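Local coordinates for protein imelysin (Bacteroides ovatus ATCC 8483, PDB 3OYV) that is an imelysin-family outer-membrane protein that probably takes part in bacterial iron uptake, perhaps by binding metal, at residues H120-D124 with R279-E283; Y125-Y130 with A171-Q176; I132-Y137 with I164-I168. All blocks are in the same frame, centred on the assembly; numbering follows the deposited sequence. Where two conformers were deposited one is given.

One helix, 121-137, runs through all three contacts and shows how a single rod can serve a polar network at one end and mostly apolar helix packing farther along. Interaction 1 uses its start, where the side chain of Asp124 lies about 3 Å from a bound unidentified molecule, probably from the crystallisation liquor, that may mark a pocket. Interaction 2 follows, its centre 10 Å from that of interaction 1; the two touch where Arg122 NH2 meets Gln176 O at 2.8 Å and Glu283 OE1 meets Asn127 ND2 at 2.9 Å. Interaction 3 continues the same helix pair, its centre 11 Å from that of interaction 2 and 17 Å from that of interaction 1.

Interaction 1 (H120-D124 with R279-E283); sequences HSRDD and REPWE
Glu283 reaches across to His120 and Asp124, and its side chain can be followed atom by atom. Glu283 CB lies 4.1 Å from Asp124 O. With CG beside the backbone N (chi1 -66°) and the chain extended beyond it, the glutamate runs to the start of helix 121-137, Glu283 CG passing 3.5 Å from Asp124 OD1. Its carboxylate then meets the His120 ring almost in one plane: His120 NE2 donates to Glu283 OE2 over 2.6 Å, in the ring plane, and the oxygen offers its syn lone pair. A second donor, Arg279 NE, reaches Glu283 OE2 at 2.8 Å from above the carboxylate plane and makes an intrahelical salt bridge one turn apart. The other oxygen, OE1, is held by Asn127, so both ends of the group are tied and its rotation is fixed. The Asp124 side chain crosses that of Glu283 at about a right angle, yet the two carboxylates stack, planes 10° apart, with Asp124 OD1 3.6 Å from Glu283 OE2. Arg279 bridges the two acids and probably offsets their repulsion; its NH2 forms a salt bridge of 3.3 Å with Asp124 OD2, the two flat groups nearly perpendicular at 86°. Ser115 also bonds that Asp124 oxygen, while Asp303 takes Arg279 NH1. Replacing Glu283 by an alanine here would probably leave His120 NE2 and Arg279 NE without their shared acceptor and set the ring free to turn. Arg279 NH2 also bonds the unidentified molecule, consistent with a polar pocket. In the fold, the buried network joins the beginning of helix 121-137 to the end of helix 265-283; helix 343-351 lies against Arg279 through Phe344 and His345, and helix 223-261 packs on Pro281.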
loop_
_atom_site.group_PDB
_atom_site.type_symbol
_atom_site.label_atom_id
_atom_site.label_comp_id
_atom_site.label_asym_id
_atom_site.label_seq_id
_atom_site.Cartn_x
_atom_site.Cartn_y
_atom_site.Cartn_z
ATOM N N HIS A 120 7.758 8.235 -7.052
ATOM C CA HIS A 120 6.359 7.806 -7.013
ATOM C C HIS A 120 5.644 8.184 -5.710
ATOM O O HIS A 120 4.480 7.840 -5.506
ATOM C CB HIS A 120 6.382 6.280 -7.285
ATOM C CG HIS A 120 5.070 5.592 -7.144
ATOM N ND1 HIS A 120 4.032 5.789 -8.028
ATOM C CD2 HIS A 120 4.651 4.670 -6.257
ATOM C CE1 HIS A 120 3.002 5.046 -7.650
ATOM N NE2 HIS A 120 3.365 4.337 -6.589
ATOM N N SER A 121 6.322 8.863 -4.786
ATOM C CA SER A 121 5.732 9.120 -3.458
ATOM C C SER A 121 4.391 9.854 -3.543
ATOM O O SER A 121 3.454 9.478 -2.866
ATOM C CB SER A 121 6.701 9.882 -2.517
ATOM O OG SER A 121 7.004 11.171 -2.966
ATOM N N ARG A 122 4.314 10.928 -4.334
ATOM C CA ARG A 122 3.046 11.647 -4.445
ATOM C C ARG A 122 1.902 10.710 -4.838
ATOM O O ARG A 122 0.846 10.724 -4.244
ATOM C CB ARG A 122 3.144 12.790 -5.459
ATOM C CG ARG A 122 3.920 13.996 -4.948
ATOM C CD ARG A 122 4.373 14.936 -6.058
ATOM N NE ARG A 122 3.235 15.448 -6.833
ATOM C CZ ARG A 122 2.781 14.947 -7.976
ATOM N NH1 ARG A 122 3.374 13.934 -8.582
ATOM N NH2 ARG A 122 1.689 15.483 -8.546
ATOM N N ASP A 123 2.130 9.927 -5.888
ATOM C CA ASP A 123 1.085 9.074 -6.405
ATOM C C ASP A 123 0.740 7.949 -5.429
ATOM O O ASP A 123 -0.420 7.603 -5.263
ATOM C CB ASP A 123 1.472 8.540 -7.787
ATOM C CG ASP A 123 1.406 9.586 -8.889
ATOM O OD1 ASP A 123 0.762 10.635 -8.685
ATOM O OD2 ASP A 123 1.999 9.314 -9.962
ATOM N N ASP A 124 1.761 7.393 -4.768
ATOM C CA ASP A 124 1.593 6.395 -3.730
ATOM C C ASP A 124 0.655 6.931 -2.648
ATOM O O ASP A 124 -0.380 6.338 -2.331
ATOM C CB ASP A 124 3.005 6.095 -3.211
ATOM C CG ASP A 124 3.066 5.178 -2.007
ATOM O OD1 ASP A 124 2.056 4.713 -1.453
ATOM O OD2 ASP A 124 4.227 4.884 -1.590
ATOM N N ARG A 279 1.595 -1.878 -7.824
ATOM C CA ARG A 279 1.520 -0.969 -6.685
ATOM C C ARG A 279 0.151 -0.348 -6.512
ATOM O O ARG A 279 -0.232 -0.044 -5.394
ATOM C CB ARG A 279 2.574 0.117 -6.800
ATOM C CG ARG A 279 3.982 -0.352 -6.410
ATOM C CD ARG A 279 4.091 -0.685 -4.936
ATOM N NE ARG A 279 3.847 0.473 -4.090
ATOM C CZ ARG A 279 4.048 0.506 -2.784
ATOM N NH1 ARG A 279 4.418 -0.580 -2.131
ATOM N NH2 ARG A 279 3.873 1.634 -2.110
ATOM N N GLU A 280 -0.577 -0.144 -7.604
ATOM C CA GLU A 280 -1.842 0.574 -7.487
ATOM C C GLU A 280 -2.864 -0.111 -6.575
ATOM O O GLU A 280 -3.346 0.539 -5.645
ATOM C CB GLU A 280 -2.433 0.870 -8.850
ATOM C CG GLU A 280 -3.607 1.844 -8.738
ATOM C CD GLU A 280 -4.129 2.284 -10.075
ATOM O OE1 GLU A 280 -3.693 1.718 -11.097
ATOM O OE2 GLU A 280 -4.977 3.199 -10.086
ATOM N N PRO A 281 -3.185 -1.412 -6.790
ATOM C CA PRO A 281 -4.117 -2.025 -5.861
ATOM C C PRO A 281 -3.530 -2.128 -4.449
ATOM O O PRO A 281 -4.282 -2.004 -3.461
ATOM C CB PRO A 281 -4.397 -3.395 -6.478
ATOM C CG PRO A 281 -3.224 -3.639 -7.365
ATOM C CD PRO A 281 -2.879 -2.322 -7.912
ATOM N N TRP A 282 -2.218 -2.320 -4.322
ATOM C CA TRP A 282 -1.611 -2.326 -2.989
ATOM C C TRP A 282 -1.850 -0.997 -2.263
ATOM O O TRP A 282 -2.366 -0.939 -1.151
ATOM C CB TRP A 282 -0.097 -2.582 -3.036
ATOM C CG TRP A 282 0.468 -2.445 -1.658
ATOM C CD1 TRP A 282 1.158 -1.383 -1.170
ATOM C CD2 TRP A 282 0.304 -3.369 -0.571
ATOM N NE1 TRP A 282 1.441 -1.587 0.154
ATOM C CE2 TRP A 282 0.915 -2.786 0.559
ATOM C CE3 TRP A 282 -0.335 -4.593 -0.421
ATOM C CZ2 TRP A 282 0.952 -3.425 1.794
ATOM C CZ3 TRP A 282 -0.274 -5.234 0.803
ATOM C CH2 TRP A 282 0.339 -4.638 1.897
ATOM N N GLU A 283 -1.530 0.089 -2.959
ATOM C CA GLU A 283 -1.628 1.420 -2.347
ATOM C C GLU A 283 -3.102 1.750 -2.058
ATOM O O GLU A 283 -3.428 2.373 -1.029
ATOM C CB GLU A 283 -0.951 2.428 -3.271
ATOM C CG GLU A 283 0.530 2.218 -3.413
ATOM C CD GLU A 283 1.196 2.910 -4.586
ATOM O OE1 GLU A 283 0.498 3.334 -5.534
ATOM O OE2 GLU A 283 2.463 2.911 -4.563
#

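Interaction 2 (Y125-Y130 with A171-Q176); sequences YTNNIY and AAKAIQ
Thr126 and Ala172 bring their CA atoms to 5.1 Å where helices 121-137 and 158-177 run antiparallel, the local axes 8.9 Å apart and 174° from one another in direction. The small methyl of Ala172 is consistent with such closeness and fits between larger neighbours: Ile129 CG2 approaches Ala172 CB to 4.1 Å, and Tyr130 brings the CE1 corner of its ring to 3.9 Å from the same CB. A turn further on, Ile175 points into the contact. Ile175 CD1 crosses the Ile129 side chain at a slant and touches Ile129 CG1 at 3.7 Å, while the other branch, Ile175 CG2, lies 3.3 Å from Thr126 OG1 and also reaches CB of Tyr125. One polar link is set into this apolar seam. Gln176 is bent at chi2 (-74°), which turns its amide so that NE2 points at the threonine hydroxyl, and Gln176 NE2 donates to Thr126 OG1 across 2.9 Å at a nearly straight 173°, with the hydroxyl oxygen lying in the amide plane. Thr126 OG1 in turn donates to the carbonyl O of Arg122 one turn earlier, so it accepts and donates at once and its rotation is settled. Gln176 NE2 has a second acceptor in Asp123 OD1, which ties the amide to the helix start. Helix 71-102 packs beside Tyr125 and helix 189-214 behind Ala171 and Ile175. Antiparallel helices meshed through alanine and isoleucine in this way, with two more long helices flanking them, are characteristic of an up-and-down helical bundle, the architecture of this part of the imelysin fold.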
loop_
_atom_site.group_PDB
_atom_site.type_symbol
_atom_site.label_atom_id
_atom_site.label_comp_id
_atom_site.label_asym_id
_atom_site.label_seq_id
_atom_site.Cartn_x
_atom_site.Cartn_y
_atom_site.Cartn_z
ATOM N N TYR A 125 1.014 8.081 -2.087
ATOM C CA TYR A 125 0.285 8.585 -0.924
ATOM C C TYR A 125 -1.125 9.017 -1.324
ATOM O O TYR A 125 -2.066 8.872 -0.538
ATOM C CB TYR A 125 1.020 9.731 -0.217
ATOM C CG TYR A 125 2.496 9.509 0.101
ATOM C CD1 TYR A 125 3.083 8.233 0.120
ATOM C CD2 TYR A 125 3.305 10.607 0.364
ATOM C CE1 TYR A 125 4.447 8.077 0.344
ATOM C CE2 TYR A 125 4.650 10.457 0.598
ATOM C CZ TYR A 125 5.226 9.194 0.597
ATOM O OH TYR A 125 6.601 9.113 0.789
ATOM N N THR A 126 -1.260 9.539 -2.542
ATOM C CA THR A 126 -2.567 9.899 -3.082
ATOM C C THR A 126 -3.445 8.649 -3.215
ATOM O O THR A 126 -4.623 8.661 -2.830
ATOM C CB THR A 126 -2.442 10.620 -4.426
ATOM O OG1 THR A 126 -1.630 11.773 -4.273
ATOM C CG2 THR A 126 -3.790 11.063 -4.975
ATOM N N ASN A 127 -2.864 7.556 -3.732
ATOM C CA ASN A 127 -3.600 6.281 -3.795
ATOM C C ASN A 127 -4.029 5.793 -2.435
ATOM O O ASN A 127 -5.111 5.236 -2.282
ATOM C CB ASN A 127 -2.762 5.210 -4.501
ATOM C CG ASN A 127 -2.760 5.359 -6.005
ATOM O OD1 ASN A 127 -3.622 6.025 -6.585
ATOM N ND2 ASN A 127 -1.769 4.747 -6.657
ATOM N N ASN A 128 -3.201 6.029 -1.420
ATOM C CA ASN A 128 -3.590 5.688 -0.066
ATOM C C ASN A 128 -4.867 6.456 0.355
ATOM O O ASN A 128 -5.747 5.924 1.028
ATOM C CB ASN A 128 -2.495 5.995 0.968
ATOM C CG ASN A 128 -1.173 5.220 0.780
ATOM O OD1 ASN A 128 -0.158 5.694 1.291
ATOM N ND2 ASN A 128 -1.166 4.081 0.083
ATOM N N ILE A 129 -4.947 7.721 -0.039
ATOM C CA ILE A 129 -6.150 8.511 0.259
ATOM C C ILE A 129 -7.349 7.987 -0.559
ATOM O O ILE A 129 -8.470 7.920 -0.054
ATOM C CB ILE A 129 -5.920 10.018 0.051
ATOM C CG1 ILE A 129 -4.772 10.538 0.941
ATOM C CG2 ILE A 129 -7.217 10.778 0.304
ATOM C CD1 ILE A 129 -4.899 10.258 2.401
ATOM N N TYR A 130 -7.110 7.592 -1.812
ATOM C CA TYR A 130 -8.180 6.979 -2.586
ATOM C C TYR A 130 -8.669 5.674 -1.993
ATOM O O TYR A 130 -9.817 5.327 -2.200
ATOM C CB TYR A 130 -7.775 6.797 -4.047
ATOM C CG TYR A 130 -7.671 8.095 -4.804
ATOM C CD1 TYR A 130 -8.566 9.130 -4.557
ATOM C CD2 TYR A 130 -6.695 8.289 -5.773
ATOM C CE1 TYR A 130 -8.490 10.326 -5.245
ATOM C CE2 TYR A 130 -6.615 9.494 -6.479
ATOM C CZ TYR A 130 -7.519 10.489 -6.197
ATOM O OH TYR A 130 -7.447 11.681 -6.885
ATOM N N ALA A 171 -7.406 16.245 0.815
ATOM C CA ALA A 171 -6.136 15.559 1.094
ATOM C C ALA A 171 -5.502 15.021 -0.188
ATOM O O ALA A 171 -4.295 15.190 -0.408
ATOM C CB ALA A 171 -6.328 14.473 2.143
ATOM N N ALA A 172 -6.279 14.344 -1.027
ATOM C CA ALA A 172 -5.745 13.846 -2.280
ATOM C C ALA A 172 -5.169 14.964 -3.149
ATOM O O ALA A 172 -4.056 14.875 -3.683
ATOM C CB ALA A 172 -6.791 13.022 -3.042
ATOM N N LYS A 173 -5.914 16.052 -3.295
ATOM C CA LYS A 173 -5.447 17.143 -4.133
ATOM C C LYS A 173 -4.240 17.837 -3.485
ATOM O O LYS A 173 -3.350 18.265 -4.200
ATOM C CB LYS A 173 -6.590 18.133 -4.413
ATOM C CG LYS A 173 -6.240 19.283 -5.357
ATOM C CD LYS A 173 -5.759 18.825 -6.734
ATOM C CE LYS A 173 -5.975 19.913 -7.814
ATOM N NZ LYS A 173 -5.427 21.251 -7.450
ATOM N N ALA A 174 -4.212 17.960 -2.167
ATOM C CA ALA A 174 -3.046 18.592 -1.512
ATOM C C ALA A 174 -1.757 17.785 -1.751
ATOM O O ALA A 174 -0.699 18.354 -2.029
ATOM C CB ALA A 174 -3.278 18.759 -0.036
ATOM N N ILE A 175 -1.855 16.458 -1.715
ATOM C CA ILE A 175 -0.660 15.633 -1.979
ATOM C C ILE A 175 -0.240 15.810 -3.434
ATOM O O ILE A 175 0.945 15.983 -3.739
ATOM C CB ILE A 175 -0.926 14.178 -1.633
ATOM C CG1 ILE A 175 -1.164 14.008 -0.123
ATOM C CG2 ILE A 175 0.275 13.303 -2.113
ATOM C CD1 ILE A 175 -1.855 12.691 0.254
ATOM N N GLN A 176 -1.197 15.792 -4.359
ATOM C CA GLN A 176 -0.867 16.001 -5.765
ATOM C C GLN A 176 -0.269 17.372 -6.062
ATOM O O GLN A 176 0.509 17.507 -6.993
ATOM C CB GLN A 176 -2.100 15.764 -6.656
ATOM C CG GLN A 176 -2.482 14.286 -6.730
ATOM C CD GLN A 176 -1.523 13.513 -7.583
ATOM O OE1 GLN A 176 -1.318 13.831 -8.758
ATOM N NE2 GLN A 176 -0.860 12.524 -6.989
#

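Interaction 3 (I132-Y137 with I164-I168); sequences IRNAYY and IKNAI
Tyr136 presents its ring to Ile164 face on, and the two side chains cross at about a right angle. Ile164 CG2 stands over the ring in a CH-pi contact, 3.7 Å from the centroid and 15° off the normal, while Ile164 CD1 touches the hydroxyl oxygen. The edge of the same ring goes to Lys165, whose CG lies near the ring plane, 3.9 Å from Tyr136 CE2. Ile168 CD1 reaches Tyr136 CD2 obliquely and Ile132 CG2 at 4.0 Å, so three residues of segment 164-168 touch one aromatic. Its CG trans to the backbone N (chi1 -171°), Tyr136 reaches across to the opposite helix, where its OH bonds Asp161. Ile168 CG2 rests 3.8 Å from Arg133 CB. Tyr137 brings its hydroxyl end close to segment 164-168 and crosses the bent Lys165 chain at about a right angle: Lys165 CD approaches Tyr137 OH to 3.6 Å, and the aliphatic CG of Arg133 lies over one ring face. The Arg133 guanidinium grips Asn134 OD1 side-on with NE and NH2. A water bridges the outer side, 2.8 Å from Tyr137 OH, and donates to Lys165 O. The local axes run antiparallel at 160°, 10.7 Å apart, the wider spacing matching the tyrosines between them. Helix 149-156 packs on Tyr136 as well. Such a pair, its isoleucine-lined inner side against helices 71-102 and 189-214 and its flank more polar, is typical of an antiparallel helical bundle.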
loop_
_atom_site.group_PDB
_atom_site.type_symbol
_atom_site.label_atom_id
_atom_site.label_comp_id
_atom_site.label_asym_id
_atom_site.label_seq_id
_atom_site.Cartn_x
_atom_site.Cartn_y
_atom_site.Cartn_z
ATOM N N ILE A 132 -9.242 5.353 1.166
ATOM C CA ILE A 132 -10.280 5.873 2.057
ATOM C C ILE A 132 -11.555 6.220 1.254
ATOM O O ILE A 132 -12.677 5.871 1.665
ATOM C CB ILE A 132 -9.803 7.145 2.807
ATOM C CG1 ILE A 132 -8.584 6.826 3.664
ATOM C CG2 ILE A 132 -10.949 7.743 3.629
ATOM C CD1 ILE A 132 -7.949 8.098 4.288
ATOM N N ARG A 133 -11.383 6.902 0.129
ATOM C CA ARG A 133 -12.505 7.179 -0.747
ATOM C C ARG A 133 -13.266 5.905 -1.084
ATOM O O ARG A 133 -14.486 5.853 -0.959
ATOM C CB ARG A 133 -12.025 7.846 -2.018
ATOM C CG ARG A 133 -13.173 8.245 -2.934
ATOM C CD ARG A 133 -12.709 8.371 -4.356
ATOM N NE ARG A 133 -12.156 7.119 -4.876
ATOM C CZ ARG A 133 -11.616 6.996 -6.069
ATOM N NH1 ARG A 133 -11.559 8.057 -6.889
ATOM N NH2 ARG A 133 -11.123 5.828 -6.467
ATOM N N ASN A 134 -12.544 4.882 -1.530
ATOM C CA ASN A 134 -13.189 3.623 -1.894
ATOM C C ASN A 134 -13.963 3.020 -0.744
ATOM O O ASN A 134 -15.096 2.562 -0.917
ATOM C CB ASN A 134 -12.165 2.636 -2.428
ATOM C CG ASN A 134 -11.560 3.060 -3.757
ATOM O OD1 ASN A 134 -11.979 4.062 -4.371
ATOM N ND2 ASN A 134 -10.568 2.308 -4.220
ATOM N N ALA A 135 -13.378 3.023 0.445
ATOM C CA ALA A 135 -14.043 2.479 1.627
ATOM C C ALA A 135 -15.332 3.236 1.912
ATOM O O ALA A 135 -16.346 2.618 2.224
ATOM C CB ALA A 135 -13.124 2.526 2.880
ATOM N N TYR A 136 -15.279 4.559 1.840
ATOM C CA TYR A 136 -16.418 5.412 2.181
ATOM C C TYR A 136 -17.541 5.339 1.126
ATOM O O TYR A 136 -18.731 5.414 1.464
ATOM C CB TYR A 136 -15.926 6.850 2.414
ATOM C CG TYR A 136 -16.992 7.770 2.983
ATOM C CD1 TYR A 136 -17.529 7.528 4.242
ATOM C CD2 TYR A 136 -17.415 8.893 2.272
ATOM C CE1 TYR A 136 -18.510 8.375 4.785
ATOM C CE2 TYR A 136 -18.397 9.730 2.801
ATOM C CZ TYR A 136 -18.936 9.470 4.036
ATOM O OH TYR A 136 -19.943 10.260 4.568
ATOM N N TYR A 137 -17.133 5.181 -0.127
ATOM C CA TYR A 137 -18.060 5.172 -1.281
ATOM C C TYR A 137 -18.593 3.776 -1.627
ATOM O O TYR A 137 -19.544 3.643 -2.405
ATOM C CB TYR A 137 -17.371 5.731 -2.514
ATOM C CG TYR A 137 -17.161 7.243 -2.594
ATOM C CD1 TYR A 137 -17.311 8.069 -1.497
ATOM C CD2 TYR A 137 -16.791 7.845 -3.802
ATOM C CE1 TYR A 137 -17.116 9.472 -1.626
ATOM C CE2 TYR A 137 -16.622 9.215 -3.926
ATOM C CZ TYR A 137 -16.758 10.031 -2.833
ATOM O OH TYR A 137 -16.564 11.410 -2.943
ATOM N N ILE A 164 -17.087 15.132 4.887
ATOM C CA ILE A 164 -16.161 13.995 4.764
ATOM C C ILE A 164 -15.683 13.883 3.323
ATOM O O ILE A 164 -14.482 13.746 3.055
ATOM C CB ILE A 164 -16.835 12.702 5.266
ATOM C CG1 ILE A 164 -17.122 12.778 6.762
ATOM C CG2 ILE A 164 -15.979 11.412 4.908
ATOM C CD1 ILE A 164 -18.172 11.773 7.229
ATOM N N LYS A 165 -16.596 13.925 2.367
ATOM C CA LYS A 165 -16.225 13.832 0.970
ATOM C C LYS A 165 -15.252 14.928 0.562
ATOM O O LYS A 165 -14.277 14.690 -0.156
ATOM C CB LYS A 165 -17.466 13.839 0.069
ATOM C CG LYS A 165 -18.359 12.616 0.226
ATOM C CD LYS A 165 -19.382 12.454 -0.949
ATOM C CE LYS A 165 -20.435 13.539 -0.919
ATOM N NZ LYS A 165 -21.445 13.383 -2.013
ATOM N N ASN A 166 -15.542 16.139 1.015
ATOM C CA ASN A 166 -14.642 17.274 0.773
ATOM C C ASN A 166 -13.246 17.079 1.377
ATOM O O ASN A 166 -12.240 17.454 0.764
ATOM C CB ASN A 166 -15.260 18.584 1.317
ATOM C CG ASN A 166 -16.449 19.049 0.494
ATOM O OD1 ASN A 166 -16.657 18.574 -0.627
ATOM N ND2 ASN A 166 -17.166 20.067 0.996
ATOM N N ALA A 167 -13.210 16.539 2.581
ATOM C CA ALA A 167 -11.924 16.298 3.270
ATOM C C ALA A 167 -11.089 15.228 2.579
ATOM O O ALA A 167 -9.848 15.355 2.502
ATOM C CB ALA A 167 -12.120 15.959 4.697
ATOM N N ILE A 168 -11.733 14.187 2.066
ATOM C CA ILE A 168 -11.017 13.177 1.295
ATOM C C ILE A 168 -10.421 13.793 0.042
ATOM O O ILE A 168 -9.225 13.651 -0.268
ATOM C CB ILE A 168 -11.958 12.007 0.924
ATOM C CG1 ILE A 168 -12.379 11.282 2.182
ATOM C CG2 ILE A 168 -11.270 11.062 -0.072
ATOM C CD1 ILE A 168 -13.541 10.279 1.959
HETATM O O HOH W 1 -14.202 12.411 -1.882
#